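Malonate decarboxylase subunit alpha (PDB 6MPR) probably catalyses the acyl carrier protein transfer step of malonate decarboxylation, exchanging the acetyl group on the carrier for malonyl. Local coordinates at residues I194-V199 with V219-V224; R255-K260 with E479-L484; I280-G285 with I310-V315; L449-V454 with L462-I467. All coordinates share one frame; numbering follows the deposited sequence. Where two conformers were deposited one is given.

How the contacts relate
From the N terminus, contact 1 comes first, pairing strand 194-199 with strand 221-224 in the eight-stranded parallel sheet and closing a short loop. Contact 2 then opens on helix 244-261 and closes more than two hundred residues later at strand 480-482, tying that helix to the antiparallel end of the second, mixed sheet. Nested within this long loop are contact 3, where helix 272-287 meets the end of helix 307-311, and contact 4, where helix 450-458 packs on the loop that follows it. Contacts 2 and 3 touch through Arg255 and Tyr284. Contacts 1 and 2 lie on opposite sides of the chain's centre, about 49 Å apart between centres.

Contact 1: I194-V199 with V219-V224; sequences IVIVQV and VDYVVV
Val195, Val197 and Val199 lend their backbone groups to Asp220, Tyr221 and Val223 in a parallel ladder inside the eight-stranded sheet. Among the backbone bonds, Val197 N gives to Tyr221 O at 3.0 Å, Val223 N returns to Val197 O, and Val199 N reaches Val223 O at 2.8 Å. At the start of the ladder Val195 O is gripped twice, by Asp220 N, lying in the plane of the Val195 carbonyl, and by Tyr221 N at 3.1 Å, nearly along the C=O axis.

The one side-chain bond across the pair comes from Asp220. Its CG stands beside its own backbone N (chi1 -60°), which carries OD2 to Val195 N at 2.9 Å, where the anti lone pair of OD2 accepts the N-H, with an angle of 160° at the hydrogen. OD1 forms salt bridges with Lys27 and with Arg342 of the second subunit.

Apolar contacts split between the two faces. On the face of Val197 and Val199, the side chains of Val197 and Val219 cross at about a right angle, with Val197 CG2 4.1 Å from Val219 CG1. On the other, Val223 CG1 lies 3.9 Å from Gln198 CB, while the Gln198 amide leads off to the Leu75 backbone; helices 22-34 and 48-55 cover this face.

The carboxylate of Asp220 thus extends the ladder back beyond the N-terminal start of strand 221-224, and with two cationic partners it is probably ionised although buried.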
loop_
_atom_site.group_PDB
_atom_site.type_symbol
_atom_site.label_atom_id
_atom_site.label_comp_id
_atom_site.label_asym_id
_atom_site.label_seq_id
_atom_site.Cartn_x
_atom_site.Cartn_y
_atom_site.Cartn_z
ATOM N N ILE A 194 12.721 16.247 -12.543
ATOM C CA ILE A 194 12.783 17.656 -12.154
ATOM C C ILE A 194 11.541 18.000 -11.334
ATOM O O ILE A 194 10.407 17.781 -11.783
ATOM C CB ILE A 194 12.936 18.564 -13.385
ATOM C CG1 ILE A 194 14.250 18.207 -14.101
ATOM C CG2 ILE A 194 12.883 20.033 -12.967
ATOM C CD1 ILE A 194 14.552 19.041 -15.295
ATOM N N VAL A 195 11.757 18.520 -10.125
ATOM C CA VAL A 195 10.692 18.761 -9.150
ATOM C C VAL A 195 10.576 20.270 -8.979
ATOM O O VAL A 195 11.546 20.934 -8.591
ATOM C CB VAL A 195 10.986 18.054 -7.816
ATOM C CG1 VAL A 195 9.949 18.394 -6.719
ATOM C CG2 VAL A 195 11.051 16.512 -8.015
ATOM N N ILE A 196 9.401 20.812 -9.285
ATOM C CA ILE A 196 9.109 22.231 -9.119
ATOM C C ILE A 196 7.942 22.355 -8.158
ATOM O O ILE A 196 6.891 21.751 -8.384
ATOM C CB ILE A 196 8.766 22.905 -10.459
ATOM C CG1 ILE A 196 9.912 22.721 -11.457
ATOM C CG2 ILE A 196 8.449 24.388 -10.237
ATOM C CD1 ILE A 196 9.478 22.860 -12.875
ATOM N N VAL A 197 8.109 23.154 -7.107
ATOM C CA VAL A 197 7.081 23.322 -6.078
ATOM C C VAL A 197 6.661 24.791 -6.037
ATOM O O VAL A 197 7.478 25.674 -5.746
ATOM C CB VAL A 197 7.569 22.854 -4.695
ATOM C CG1 VAL A 197 6.419 22.861 -3.684
ATOM C CG2 VAL A 197 8.182 21.451 -4.791
ATOM N N GLN A 198 5.385 25.056 -6.296
ATOM C CA GLN A 198 4.857 26.382 -6.003
ATOM C C GLN A 198 4.552 26.495 -4.509
ATOM O O GLN A 198 4.064 25.544 -3.886
ATOM C CB GLN A 198 3.605 26.668 -6.839
ATOM C CG GLN A 198 2.399 25.767 -6.505
ATOM C CD GLN A 198 1.107 26.370 -6.988
ATOM O OE1 GLN A 198 0.738 26.218 -8.152
ATOM N NE2 GLN A 198 0.406 27.070 -6.094
ATOM N N VAL A 199 4.865 27.653 -3.920
ATOM C CA VAL A 199 4.575 27.882 -2.507
ATOM C C VAL A 199 3.814 29.184 -2.324
ATOM O O VAL A 199 3.954 30.130 -3.108
ATOM C CB VAL A 199 5.845 27.884 -1.617
ATOM C CG1 VAL A 199 6.485 26.496 -1.608
ATOM C CG2 VAL A 199 6.846 28.955 -2.068
ATOM N N VAL A 219 14.060 18.748 -4.151
ATOM C CA VAL A 219 13.406 19.826 -4.884
ATOM C C VAL A 219 14.433 20.495 -5.792
ATOM O O VAL A 219 15.538 20.823 -5.351
ATOM C CB VAL A 219 12.786 20.842 -3.904
ATOM C CG1 VAL A 219 12.198 22.042 -4.653
ATOM C CG2 VAL A 219 11.720 20.166 -3.021
ATOM N N ASP A 220 14.066 20.728 -7.051
ATOM C CA ASP A 220 14.981 21.490 -7.900
ATOM C C ASP A 220 14.664 22.982 -7.927
ATOM O O ASP A 220 15.589 23.808 -7.911
ATOM C CB ASP A 220 14.976 20.903 -9.311
ATOM C CG ASP A 220 15.419 19.471 -9.305
ATOM O OD1 ASP A 220 16.605 19.219 -8.980
ATOM O OD2 ASP A 220 14.565 18.593 -9.555
ATOM N N TYR A 221 13.384 23.357 -7.936
ATOM C CA TYR A 221 13.022 24.767 -7.962
ATOM C C TYR A 221 11.763 25.017 -7.152
ATOM O O TYR A 221 10.892 24.147 -7.044
ATOM C CB TYR A 221 12.769 25.276 -9.377
ATOM C CG TYR A 221 13.979 25.233 -10.272
ATOM C CD1 TYR A 221 14.930 26.251 -10.251
ATOM C CD2 TYR A 221 14.157 24.176 -11.138
ATOM C CE1 TYR A 221 16.055 26.200 -11.093
ATOM C CE2 TYR A 221 15.254 24.113 -11.971
ATOM C CZ TYR A 221 16.201 25.119 -11.944
ATOM O OH TYR A 221 17.277 25.026 -12.800
ATOM N N VAL A 222 11.665 26.233 -6.605
ATOM C CA VAL A 222 10.433 26.708 -5.992
ATOM C C VAL A 222 10.028 28.001 -6.694
ATOM O O VAL A 222 10.853 28.695 -7.291
ATOM C CB VAL A 222 10.559 26.929 -4.464
ATOM C CG1 VAL A 222 10.977 25.640 -3.760
ATOM C CG2 VAL A 222 11.529 28.070 -4.156
ATOM N N VAL A 223 8.731 28.305 -6.638
ATOM C CA VAL A 223 8.198 29.551 -7.181
ATOM C C VAL A 223 7.072 30.005 -6.264
ATOM O O VAL A 223 6.257 29.191 -5.832
ATOM C CB VAL A 223 7.704 29.381 -8.636
ATOM C CG1 VAL A 223 6.522 28.389 -8.719
ATOM C CG2 VAL A 223 7.304 30.724 -9.228
ATOM N N VAL A 224 7.052 31.296 -5.931
ATOM C CA VAL A 224 5.948 31.863 -5.164
ATOM C C VAL A 224 4.745 31.996 -6.089
ATOM O O VAL A 224 4.827 32.637 -7.145
ATOM C CB VAL A 224 6.341 33.218 -4.555
ATOM C CG1 VAL A 224 5.159 33.834 -3.795
ATOM C CG2 VAL A 224 7.526 33.054 -3.631
#

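Contact 2: R255-K260 with E479-L484; sequences RGIYEK and EGIAYL
Helix 244-261 packs on the antiparallel end of the mixed sheet, where Tyr483, just beyond strand 480-482, reaches the helix backbone at Gly256. The Tyr483 hydroxyl donates to Gly256 O at 2.6 Å, approaching in the carbonyl plane on a lone pair with a C=O...donor angle of 125°. Gly256 O lies at the edge of the ring and in its plane, so the phenol meets the helix end-on.

Both faces of the ring are occupied. Over one sits Lys260 CE, 4.2 Å from the ring centroid and 24° off its normal, a CH-pi contact. The lysine chain runs extended as far as CE and turns only at chi4 (73°), leaving NZ 5.1 Å from the centroid, at most a weak cation-pi attraction. Against the opposite face, toward the rim, lies Ile481 CG2.

Strand 480-482 bonds to strand 474-477 and to strand 524-525, and Tyr483 follows it as the centre of an inverse gamma turn, with the ring of His474 set nearly perpendicular to its own. On the helix side, Gly256 falls in a wider pi-type turn at 255-259.

Since Gly256 has no side chain, Ile481 CD1 can settle 3.9 Å from Gly256 CA. The same methyl touches Ile257 CG1 at 3.8 Å, the two isoleucines crossing obliquely, and Ile257 in turn rests on Leu363 of strand 363-366.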
loop_
_atom_site.group_PDB
_atom_site.type_symbol
_atom_site.label_atom_id
_atom_site.label_comp_id
_atom_site.label_asym_id
_atom_site.label_seq_id
_atom_site.Cartn_x
_atom_site.Cartn_y
_atom_site.Cartn_z
ATOM N N ARG A 255 -26.321 -0.691 14.072
ATOM C CA ARG A 255 -26.856 -1.862 14.747
ATOM C C ARG A 255 -26.564 -3.138 13.961
ATOM O O ARG A 255 -26.083 -4.131 14.519
ATOM C CB ARG A 255 -28.355 -1.653 14.939
ATOM C CG ARG A 255 -29.091 -2.765 15.630
ATOM C CD ARG A 255 -29.020 -2.626 17.136
ATOM N NE ARG A 255 -29.855 -3.628 17.782
ATOM C CZ ARG A 255 -29.713 -4.018 19.043
ATOM N NH1 ARG A 255 -28.756 -3.496 19.800
ATOM N NH2 ARG A 255 -30.524 -4.940 19.544
ATOM N N GLY A 256 -26.827 -3.119 12.656
ATOM C CA GLY A 256 -26.741 -4.317 11.851
ATOM C C GLY A 256 -25.382 -4.644 11.269
ATOM O O GLY A 256 -25.219 -5.735 10.721
ATOM N N ILE A 257 -24.414 -3.727 11.346
ATOM C CA ILE A 257 -23.073 -3.988 10.826
ATOM C C ILE A 257 -22.000 -3.716 11.879
ATOM O O ILE A 257 -21.225 -4.615 12.238
ATOM C CB ILE A 257 -22.801 -3.164 9.552
ATOM C CG1 ILE A 257 -23.925 -3.364 8.512
ATOM C CG2 ILE A 257 -21.454 -3.581 8.950
ATOM C CD1 ILE A 257 -23.696 -2.615 7.188
ATOM N N TYR A 258 -21.925 -2.477 12.375
ATOM C CA TYR A 258 -20.827 -2.116 13.275
ATOM C C TYR A 258 -20.924 -2.886 14.586
ATOM O O TYR A 258 -19.948 -3.503 15.036
ATOM C CB TYR A 258 -20.813 -0.613 13.573
ATOM C CG TYR A 258 -20.534 0.313 12.401
ATOM C CD1 TYR A 258 -20.285 -0.180 11.122
ATOM C CD2 TYR A 258 -20.513 1.692 12.590
ATOM C CE1 TYR A 258 -20.032 0.697 10.059
ATOM C CE2 TYR A 258 -20.253 2.554 11.547
ATOM C CZ TYR A 258 -20.019 2.055 10.292
ATOM O OH TYR A 258 -19.782 2.940 9.277
ATOM N N GLU A 259 -22.100 -2.853 15.210
ATOM C CA GLU A 259 -22.309 -3.611 16.437
ATOM C C GLU A 259 -22.227 -5.113 16.173
ATOM O O GLU A 259 -21.579 -5.853 16.922
ATOM C CB GLU A 259 -23.663 -3.254 17.044
ATOM C CG GLU A 259 -23.868 -3.886 18.422
ATOM C CD GLU A 259 -25.213 -3.567 19.044
ATOM O OE1 GLU A 259 -26.052 -2.896 18.401
ATOM O OE2 GLU A 259 -25.428 -3.993 20.193
ATOM N N LYS A 260 -22.883 -5.575 15.105
ATOM C CA LYS A 260 -22.985 -7.007 14.836
ATOM C C LYS A 260 -21.615 -7.657 14.726
ATOM O O LYS A 260 -21.395 -8.761 15.238
ATOM C CB LYS A 260 -23.780 -7.242 13.544
ATOM C CG LYS A 260 -23.900 -8.725 13.153
ATOM C CD LYS A 260 -24.715 -8.902 11.875
ATOM C CE LYS A 260 -24.747 -10.368 11.449
ATOM N NZ LYS A 260 -25.616 -11.190 12.338
ATOM N N GLU A 479 -34.171 -0.036 2.468
ATOM C CA GLU A 479 -34.996 -1.213 2.703
ATOM C C GLU A 479 -34.418 -2.175 3.733
ATOM O O GLU A 479 -35.177 -2.916 4.360
ATOM C CB GLU A 479 -35.211 -1.958 1.382
ATOM C CG GLU A 479 -36.012 -1.168 0.377
ATOM C CD GLU A 479 -37.489 -1.229 0.682
ATOM O OE1 GLU A 479 -38.133 -2.219 0.259
ATOM O OE2 GLU A 479 -37.996 -0.308 1.363
ATOM N N GLY A 480 -33.107 -2.199 3.930
ATOM C CA GLY A 480 -32.513 -3.131 4.865
ATOM C C GLY A 480 -31.107 -3.509 4.430
ATOM O O GLY A 480 -30.516 -2.853 3.585
ATOM N N ILE A 481 -30.582 -4.575 5.038
ATOM C CA ILE A 481 -29.224 -5.042 4.780
ATOM C C ILE A 481 -29.298 -6.438 4.180
ATOM O O ILE A 481 -29.994 -7.310 4.707
ATOM C CB ILE A 481 -28.360 -5.069 6.055
ATOM C CG1 ILE A 481 -28.314 -3.700 6.735
ATOM C CG2 ILE A 481 -26.937 -5.537 5.731
ATOM C CD1 ILE A 481 -27.689 -3.755 8.115
ATOM N N ALA A 482 -28.558 -6.656 3.097
ATOM C CA ALA A 482 -28.300 -7.995 2.589
ATOM C C ALA A 482 -26.896 -8.387 3.033
ATOM O O ALA A 482 -25.924 -7.690 2.709
ATOM C CB ALA A 482 -28.438 -8.047 1.062
ATOM N N TYR A 483 -26.789 -9.474 3.804
ATOM C CA TYR A 483 -25.483 -9.941 4.284
ATOM C C TYR A 483 -24.843 -10.838 3.224
ATOM O O TYR A 483 -24.741 -12.057 3.369
ATOM C CB TYR A 483 -25.616 -10.666 5.620
ATOM C CG TYR A 483 -26.030 -9.778 6.772
ATOM C CD1 TYR A 483 -25.142 -8.851 7.319
ATOM C CD2 TYR A 483 -27.302 -9.873 7.327
ATOM C CE1 TYR A 483 -25.515 -8.036 8.375
ATOM C CE2 TYR A 483 -27.684 -9.066 8.390
ATOM C CZ TYR A 483 -26.787 -8.144 8.902
ATOM O OH TYR A 483 -27.170 -7.344 9.955
ATOM N N LEU A 484 -24.363 -10.179 2.160
ATOM C CA LEU A 484 -23.876 -10.886 0.976
ATOM C C LEU A 484 -22.696 -11.802 1.288
ATOM O O LEU A 484 -22.501 -12.807 0.596
ATOM C CB LEU A 484 -23.486 -9.879 -0.111
ATOM C CG LEU A 484 -24.561 -8.955 -0.694
ATOM C CD1 LEU A 484 -23.940 -8.063 -1.782
ATOM C CD2 LEU A 484 -25.776 -9.734 -1.236
#

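Contact 3: I280-G285 with I310-V315; sequences ILPTYG and IETGWV
Trp314 drives its indole against the helical backbone of Leu281, Pro282 and Gly285, and the tight part of the contact lies around its six-membered ring. The CZ2 corner comes within 3.1 Å of Leu281 O, while Gly285, with no side chain in the way, lets CH2 approach Gly285 C to 3.5 Å. Over one face of the indole lie Leu281 CB and, offset toward the rim, the carbonyl carbon of Leu281. Leu281 CD2 adds apolar contact with Trp314 CZ3 at 3.9 Å, the two side chains crossing at a slant.

At the NE1 edge the contact is looser and hydrated. There Trp314 NE1 donates to an in-plane water at 2.9 Å, and that water gives only a weak bond to Pro282 O. Next to it, Pro282 CB lies 3.6 Å from Thr312 OG1; both residues are partly exposed, and the threonine hydroxyl is hydrogen-bonded to Pro308 O.

The helix of Leu281 is kinked, with a wider pi-type turn at 281-285, and on the other side Gly313 ends helix 307-311 in a Schellman motif. The contact thereby joins helix 272-287 to the end of helix 307-311, just ahead of strand 317-319, with helix 244-261 packed on Ile280 and Tyr284.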
loop_
_atom_site.group_PDB
_atom_site.type_symbol
_atom_site.label_atom_id
_atom_site.label_comp_id
_atom_site.label_asym_id
_atom_site.label_seq_id
_atom_site.Cartn_x
_atom_site.Cartn_y
_atom_site.Cartn_z
ATOM N N ILE A 280 -24.970 10.316 14.621
ATOM C CA ILE A 280 -25.837 9.613 15.555
ATOM C C ILE A 280 -25.083 8.611 16.414
ATOM O O ILE A 280 -25.693 8.000 17.293
ATOM C CB ILE A 280 -27.043 8.928 14.868
ATOM C CG1 ILE A 280 -26.622 7.715 14.042
ATOM C CG2 ILE A 280 -27.871 9.919 14.060
ATOM C CD1 ILE A 280 -27.789 6.887 13.561
ATOM N N LEU A 281 -23.780 8.433 16.214
ATOM C CA LEU A 281 -23.017 7.683 17.210
ATOM C C LEU A 281 -23.224 8.219 18.620
ATOM O O LEU A 281 -23.529 7.418 19.515
ATOM C CB LEU A 281 -21.529 7.658 16.840
ATOM C CG LEU A 281 -21.146 6.684 15.736
ATOM C CD1 LEU A 281 -19.693 6.923 15.383
ATOM C CD2 LEU A 281 -21.372 5.245 16.212
ATOM N N PRO A 282 -23.124 9.529 18.890
ATOM C CA PRO A 282 -23.243 9.988 20.282
ATOM C C PRO A 282 -24.664 9.998 20.816
ATOM O O PRO A 282 -24.858 10.297 22.003
ATOM C CB PRO A 282 -22.676 11.422 20.230
ATOM C CG PRO A 282 -21.926 11.507 18.922
ATOM C CD PRO A 282 -22.692 10.625 18.003
ATOM N N THR A 283 -25.665 9.705 19.988
ATOM C CA THR A 283 -27.057 9.662 20.429
ATOM C C THR A 283 -27.589 8.238 20.322
ATOM O O THR A 283 -27.753 7.560 21.337
ATOM C CB THR A 283 -27.917 10.624 19.609
ATOM O OG1 THR A 283 -27.736 10.347 18.215
ATOM C CG2 THR A 283 -27.529 12.070 19.886
ATOM N N TYR A 284 -27.841 7.753 19.108
ATOM C CA TYR A 284 -28.305 6.380 18.944
ATOM C C TYR A 284 -27.248 5.380 19.402
ATOM O O TYR A 284 -27.562 4.402 20.093
ATOM C CB TYR A 284 -28.684 6.146 17.486
ATOM C CG TYR A 284 -29.181 4.755 17.190
ATOM C CD1 TYR A 284 -30.364 4.292 17.748
ATOM C CD2 TYR A 284 -28.487 3.920 16.317
ATOM C CE1 TYR A 284 -30.835 3.014 17.458
ATOM C CE2 TYR A 284 -28.948 2.644 16.021
ATOM C CZ TYR A 284 -30.118 2.198 16.597
ATOM O OH TYR A 284 -30.574 0.931 16.302
ATOM N N GLY A 285 -25.984 5.614 19.047
ATOM C CA GLY A 285 -24.936 4.722 19.502
ATOM C C GLY A 285 -24.824 4.692 21.012
ATOM O O GLY A 285 -24.643 3.630 21.608
ATOM N N ILE A 310 -16.001 12.946 18.309
ATOM C CA ILE A 310 -14.731 13.197 18.985
ATOM C C ILE A 310 -14.976 13.765 20.374
ATOM O O ILE A 310 -14.398 13.304 21.363
ATOM C CB ILE A 310 -13.855 14.156 18.167
ATOM C CG1 ILE A 310 -13.494 13.539 16.818
ATOM C CG2 ILE A 310 -12.590 14.509 18.948
ATOM C CD1 ILE A 310 -12.865 14.554 15.877
ATOM N N GLU A 311 -15.834 14.785 20.468
ATOM C CA GLU A 311 -16.005 15.482 21.742
ATOM C C GLU A 311 -16.583 14.579 22.818
ATOM O O GLU A 311 -16.303 14.785 24.009
ATOM C CB GLU A 311 -16.897 16.711 21.560
ATOM C CG GLU A 311 -16.286 17.791 20.675
ATOM C CD GLU A 311 -14.940 18.269 21.198
ATOM O OE1 GLU A 311 -14.897 18.837 22.304
ATOM O OE2 GLU A 311 -13.921 18.056 20.503
ATOM N N THR A 312 -17.408 13.599 22.438
ATOM C CA THR A 312 -18.000 12.709 23.435
ATOM C C THR A 312 -17.162 11.472 23.710
ATOM O O THR A 312 -17.604 10.607 24.478
ATOM C CB THR A 312 -19.411 12.273 23.019
ATOM O OG1 THR A 312 -19.377 11.761 21.679
ATOM C CG2 THR A 312 -20.388 13.445 23.091
ATOM N N GLY A 313 -15.980 11.358 23.113
ATOM C CA GLY A 313 -15.049 10.297 23.466
ATOM C C GLY A 313 -15.156 9.014 22.667
ATOM O O GLY A 313 -14.553 8.014 23.070
ATOM N N TRP A 314 -15.891 9.005 21.549
ATOM C CA TRP A 314 -15.964 7.796 20.731
ATOM C C TRP A 314 -14.695 7.592 19.926
ATOM O O TRP A 314 -14.238 6.456 19.750
ATOM C CB TRP A 314 -17.135 7.861 19.753
ATOM C CG TRP A 314 -18.455 7.706 20.397
ATOM C CD1 TRP A 314 -19.111 8.638 21.147
ATOM C CD2 TRP A 314 -19.305 6.556 20.341
ATOM N NE1 TRP A 314 -20.316 8.131 21.574
ATOM C CE2 TRP A 314 -20.461 6.859 21.085
ATOM C CE3 TRP A 314 -19.200 5.302 19.730
ATOM C CZ2 TRP A 314 -21.498 5.941 21.257
ATOM C CZ3 TRP A 314 -20.224 4.398 19.893
ATOM C CH2 TRP A 314 -21.362 4.719 20.656
ATOM N N VAL A 315 -14.125 8.680 19.419
ATOM C CA VAL A 315 -13.082 8.631 18.405
ATOM C C VAL A 315 -11.736 8.714 19.107
ATOM O O VAL A 315 -11.373 9.769 19.648
ATOM C CB VAL A 315 -13.234 9.765 17.389
ATOM C CG1 VAL A 315 -12.090 9.717 16.393
ATOM C CG2 VAL A 315 -14.582 9.683 16.670
HETATM O O HOH W 1 -22.009 9.343 23.546
#

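Contact 4: L449-V454 with L462-I467; sequences LDAIDV and LAPIMI
Ala451 and Ile452, in the first turn of helix 450-458, press on Ala463 and Pro464 of the loop that comes back along the helix. The methyl of Ala451 sits over the Ala463-Pro464 step, its CB 3.5 Å from Pro464 O and 3.9 Å from Pro464 CD. Pro464 CD is also close to the backbone, 3.4 Å from Ala451 O. Alongside, Ala463 CB lies against Ile452, 3.9 Å from Ile452 CA and 4.0 Å from Ile452 CG1. Although the Ile452 side chain sets off away from the loop, its chi1 of -59° places CG1 beside the backbone N and brings that branch back to the alanine methyl. With this side chain starting away and Ala463 carrying just a methyl, the backbones can come close, Ile452 CA lying 4.6 Å from Ala463 CA. No hydrogen bond joins the two segments, so the first shell is wholly van der Waals contact. Leu449 and Ile465 extend the apolar patch at one end, though Ile465 has two conformers and the detail of that pair is doubtful.

In the next shell, Asp450 anchors the start of the helix, its backbone N bonded to Gln370 and its carboxylate to the Lys382 backbone. Pro464 O is held by Ser378, and Arg402 of the second subunit grips the carbonyls of Ile465 and Met466.

Further along, Met466 and Ile467 form a classic beta bulge opposite Ser377 and touch Gln432 of strand 429-433. The contact thus ties helix 450-458 to the loop leading into strand 474-477, at the border with the second subunit.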
loop_
_atom_site.group_PDB
_atom_site.type_symbol
_atom_site.label_atom_id
_atom_site.label_comp_id
_atom_site.label_asym_id
_atom_site.label_seq_id
_atom_site.Cartn_x
_atom_site.Cartn_y
_atom_site.Cartn_z
ATOM N N LEU A 449 -24.787 -2.277 -16.024
ATOM C CA LEU A 449 -24.048 -1.058 -15.717
ATOM C C LEU A 449 -23.771 -0.251 -16.981
ATOM O O LEU A 449 -23.365 -0.802 -18.011
ATOM C CB LEU A 449 -22.726 -1.397 -15.031
ATOM C CG LEU A 449 -22.732 -2.008 -13.634
ATOM C CD1 LEU A 449 -21.307 -2.223 -13.168
ATOM C CD2 LEU A 449 -23.492 -1.132 -12.630
ATOM N N ASP A 450 -23.989 1.069 -16.899
ATOM C CA ASP A 450 -23.558 1.970 -17.972
ATOM C C ASP A 450 -22.093 1.763 -18.311
ATOM O O ASP A 450 -21.670 2.027 -19.443
ATOM C CB ASP A 450 -23.715 3.446 -17.567
ATOM C CG ASP A 450 -25.135 3.967 -17.662
ATOM O OD1 ASP A 450 -26.108 3.185 -17.613
ATOM O OD2 ASP A 450 -25.260 5.206 -17.772
ATOM N N ALA A 451 -21.294 1.362 -17.311
ATOM C CA ALA A 451 -19.846 1.291 -17.462
ATOM C C ALA A 451 -19.433 0.387 -18.611
ATOM O O ALA A 451 -18.406 0.631 -19.248
ATOM C CB ALA A 451 -19.212 0.800 -16.161
ATOM N N ILE A 452 -20.212 -0.663 -18.888
ATOM C CA ILE A 452 -19.842 -1.594 -19.953
ATOM C C ILE A 452 -19.816 -0.885 -21.294
ATOM O O ILE A 452 -18.845 -0.993 -22.050
ATOM C CB ILE A 452 -20.795 -2.798 -19.989
ATOM C CG1 ILE A 452 -20.787 -3.540 -18.647
ATOM C CG2 ILE A 452 -20.396 -3.700 -21.139
ATOM C CD1 ILE A 452 -21.966 -4.472 -18.499
ATOM N N ASP A 453 -20.886 -0.155 -21.621
ATOM C CA ASP A 453 -20.889 0.549 -22.904
ATOM C C ASP A 453 -19.900 1.716 -22.921
ATOM O O ASP A 453 -19.359 2.044 -23.988
ATOM C CB ASP A 453 -22.297 1.031 -23.252
ATOM C CG ASP A 453 -23.176 -0.082 -23.800
ATOM O OD1 ASP A 453 -22.708 -1.238 -23.875
ATOM O OD2 ASP A 453 -24.340 0.197 -24.154
ATOM N N VAL A 454 -19.641 2.355 -21.771
ATOM C CA VAL A 454 -18.615 3.395 -21.751
ATOM C C VAL A 454 -17.255 2.800 -22.094
ATOM O O VAL A 454 -16.474 3.395 -22.844
ATOM C CB VAL A 454 -18.580 4.123 -20.395
ATOM C CG1 VAL A 454 -17.365 5.032 -20.342
ATOM C CG2 VAL A 454 -19.847 4.946 -20.195
ATOM N N LEU A 462 -11.700 -3.161 -19.872
ATOM C CA LEU A 462 -12.590 -3.565 -18.791
ATOM C C LEU A 462 -13.643 -2.490 -18.567
ATOM O O LEU A 462 -13.362 -1.298 -18.706
ATOM C CB LEU A 462 -11.819 -3.797 -17.473
ATOM C CG LEU A 462 -11.188 -5.168 -17.200
ATOM C CD1 LEU A 462 -10.051 -5.433 -18.128
ATOM C CD2 LEU A 462 -10.712 -5.249 -15.748
ATOM N N ALA A 463 -14.852 -2.910 -18.215
ATOM C CA ALA A 463 -15.828 -1.954 -17.714
ATOM C C ALA A 463 -15.229 -1.249 -16.501
ATOM O O ALA A 463 -14.688 -1.917 -15.620
ATOM C CB ALA A 463 -17.125 -2.659 -17.320
ATOM N N PRO A 464 -15.253 0.087 -16.437
ATOM C CA PRO A 464 -14.709 0.750 -15.237
ATOM C C PRO A 464 -15.600 0.522 -14.022
ATOM O O PRO A 464 -16.648 1.159 -13.856
ATOM C CB PRO A 464 -14.628 2.229 -15.641
ATOM C CG PRO A 464 -15.518 2.379 -16.797
ATOM C CD PRO A 464 -15.562 1.046 -17.509
ATOM N N ILE A 465 -15.179 -0.420 -13.183
ATOM C CA ILE A 465 -15.925 -0.883 -12.014
ATOM C C ILE A 465 -15.239 -0.339 -10.771
ATOM O O ILE A 465 -14.050 -0.596 -10.559
ATOM C CB ILE A 465 -15.975 -2.420 -11.955
ATOM C CG1 ILE A 465 -16.627 -2.998 -13.205
ATOM C CG2 ILE A 465 -16.661 -2.886 -10.681
ATOM C CD1 ILE A 465 -17.910 -2.338 -13.562
ATOM N N MET A 466 -15.987 0.388 -9.941
ATOM C CA MET A 466 -15.428 0.914 -8.705
ATOM C C MET A 466 -15.211 -0.203 -7.686
ATOM O O MET A 466 -14.113 -0.354 -7.136
ATOM C CB MET A 466 -16.360 1.995 -8.153
ATOM C CG MET A 466 -15.810 2.730 -6.976
ATOM S SD MET A 466 -16.865 4.136 -6.524
ATOM C CE MET A 466 -18.332 3.259 -5.988
ATOM N N ILE A 467 -16.232 -1.029 -7.455
ATOM C CA ILE A 467 -16.170 -2.102 -6.469
ATOM C C ILE A 467 -16.820 -3.328 -7.087
ATOM O O ILE A 467 -17.984 -3.266 -7.506
ATOM C CB ILE A 467 -16.882 -1.724 -5.162
ATOM C CG1 ILE A 467 -16.119 -0.611 -4.429
ATOM C CG2 ILE A 467 -16.959 -2.913 -4.217
ATOM C CD1 ILE A 467 -16.878 -0.095 -3.234
#